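Endo-pectate lyase (Erwinia chrysanthemi, PDB 3B4N) cleaves polygalacturonate and probably also methylated pectins by calcium-dependent beta-elimination inside the chain, releasing unsaturated oligogalacturonides. Local coordinates at residues A281-N286 against T332-S337. Residues are numbered along the deposited sequence; the frame is centred on the assembly and turned at random.
Sequences AGVNRN and TNCKVS
Asn333 lays the flat face of its side-chain amide over the CA–CB bond of Arg285. Arg285 CB lies almost straight above the amide carbon, 3.6 Å from Asn333 CG, and 3.5 Å from Asn333 OD1. The second torsion of Asn333, 95°, turns the amide across its own CA–CB bond and so presents a face, not an edge. Its ND2 hydrogen-bonds to Asp289 O, which should fix the amide against flipping. Arg285 contributes just the base of its side chain: the extended chain beyond CG leads away to a salt bridge with Glu311 and a cation-pi contact with Tyr325. Beside this pair both methyls of Val283 touch 332-337. CG1 comes within 3.9 Å of Asn333 O, while CG2 reaches Asn333 CB at 4.1 Å and Cys334 SG at 4.0 Å. That sulfur is tied by a disulfide to Cys309. The contact is thus van der Waals in character and joins two faces of the right-handed parallel beta-helix toward its C-terminal end. Strand 276-284 runs between strands 246-253 and 309-313, whereas 334-336 pairs in parallel with 290-298.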
loop_
_atom_site.group_PDB
_atom_site.type_symbol
_atom_site.label_atom_id
_atom_site.label_comp_id
_atom_site.label_asym_id
_atom_site.label_seq_id
_atom_site.Cartn_x
_atom_site.Cartn_y
_atom_site.Cartn_z
ATOM N N ALA A 281 2.576 10.668 -7.830
ATOM C CA ALA A 281 1.182 10.884 -8.195
ATOM C C ALA A 281 0.999 11.608 -9.511
ATOM O O ALA A 281 1.792 12.475 -9.865
ATOM C CB ALA A 281 0.500 11.678 -7.097
ATOM N N GLY A 282 -0.072 11.250 -10.212
ATOM C CA GLY A 282 -0.406 11.881 -11.477
ATOM C C GLY A 282 -1.847 12.364 -11.439
ATOM O O GLY A 282 -2.779 11.554 -11.371
ATOM N N VAL A 283 -2.028 13.680 -11.480
ATOM C CA VAL A 283 -3.355 14.290 -11.442
ATOM C C VAL A 283 -3.736 14.876 -12.793
ATOM O O VAL A 283 -2.880 15.377 -13.523
ATOM C CB VAL A 283 -3.436 15.442 -10.385
ATOM C CG1 VAL A 283 -3.258 14.881 -8.982
ATOM C CG2 VAL A 283 -2.384 16.506 -10.668
ATOM N N ASN A 284 -5.018 14.782 -13.133
ATOM C CA ASN A 284 -5.505 15.389 -14.378
ATOM C C ASN A 284 -5.995 16.753 -13.908
ATOM O O ASN A 284 -7.104 16.878 -13.375
ATOM C CB ASN A 284 -6.676 14.594 -14.958
ATOM C CG ASN A 284 -6.288 13.203 -15.356
ATOM O OD1 ASN A 284 -5.214 12.982 -15.921
ATOM N ND2 ASN A 284 -7.164 12.246 -15.077
ATOM N N ARG A 285 -5.182 17.789 -14.088
ATOM C CA ARG A 285 -5.602 19.090 -13.592
ATOM C C ARG A 285 -6.828 19.664 -14.284
ATOM O O ARG A 285 -7.571 20.430 -13.676
ATOM C CB ARG A 285 -4.443 20.084 -13.631
ATOM C CG ARG A 285 -4.066 20.587 -14.994
ATOM C CD ARG A 285 -2.862 21.499 -14.857
ATOM N NE ARG A 285 -2.570 22.205 -16.095
ATOM C CZ ARG A 285 -1.376 22.701 -16.407
ATOM N NH1 ARG A 285 -0.353 22.565 -15.570
ATOM N NH2 ARG A 285 -1.207 23.327 -17.568
ATOM N N ASN A 286 -7.056 19.288 -15.540
ATOM C CA ASN A 286 -8.225 19.795 -16.253
ATOM C C ASN A 286 -9.540 19.224 -15.715
ATOM O O ASN A 286 -10.610 19.771 -15.982
ATOM C CB ASN A 286 -8.100 19.504 -17.755
ATOM C CG ASN A 286 -7.986 18.024 -18.054
ATOM O OD1 ASN A 286 -7.157 17.324 -17.471
ATOM N ND2 ASN A 286 -8.821 17.536 -18.967
ATOM N N THR A 332 -2.750 24.344 -7.136
ATOM C CA THR A 332 -4.130 23.978 -6.859
ATOM C C THR A 332 -4.332 22.466 -6.891
ATOM O O THR A 332 -4.993 21.895 -6.026
ATOM C CB THR A 332 -5.076 24.607 -7.908
ATOM O OG1 THR A 332 -4.984 26.036 -7.832
ATOM C CG2 THR A 332 -6.522 24.173 -7.672
ATOM N N ASN A 333 -3.742 21.822 -7.888
ATOM C CA ASN A 333 -3.916 20.390 -8.061
ATOM C C ASN A 333 -2.862 19.511 -7.411
ATOM O O ASN A 333 -3.093 18.327 -7.189
ATOM C CB ASN A 333 -4.035 20.105 -9.555
ATOM C CG ASN A 333 -5.107 20.955 -10.195
ATOM O OD1 ASN A 333 -4.830 22.024 -10.747
ATOM N ND2 ASN A 333 -6.350 20.509 -10.083
ATOM N N CYS A 334 -1.710 20.092 -7.104
ATOM C CA CYS A 334 -0.642 19.363 -6.435
ATOM C C CYS A 334 -0.403 20.025 -5.086
ATOM O O CYS A 334 0.453 20.908 -4.942
ATOM C CB CYS A 334 0.637 19.384 -7.263
ATOM S SG CYS A 334 0.681 18.187 -8.633
ATOM N N LYS A 335 -1.187 19.603 -4.101
ATOM C CA LYS A 335 -1.090 20.137 -2.756
ATOM C C LYS A 335 -0.021 19.378 -1.988
ATOM O O LYS A 335 -0.308 18.617 -1.060
ATOM C CB LYS A 335 -2.440 20.035 -2.044
ATOM C CG LYS A 335 -3.496 21.024 -2.537
ATOM C CD LYS A 335 -3.180 22.439 -2.075
ATOM C CE LYS A 335 -4.269 23.422 -2.484
ATOM N NZ LYS A 335 -3.949 24.805 -2.024
ATOM N N VAL A 336 1.215 19.571 -2.416
ATOM C CA VAL A 336 2.361 18.961 -1.777
ATOM C C VAL A 336 3.441 20.038 -1.694
ATOM O O VAL A 336 3.663 20.792 -2.644
ATOM C CB VAL A 336 2.871 17.716 -2.562
ATOM C CG1 VAL A 336 3.308 18.111 -3.962
ATOM C CG2 VAL A 336 4.023 17.063 -1.811
ATOM N N SER A 337 4.075 20.135 -0.533
ATOM C CA SER A 337 5.136 21.113 -0.313
ATOM C C SER A 337 6.439 20.348 -0.123
ATOM O O SER A 337 6.423 19.149 0.156
ATOM C CB SER A 337 4.847 21.944 0.945
ATOM O OG SER A 337 3.578 22.584 0.897
#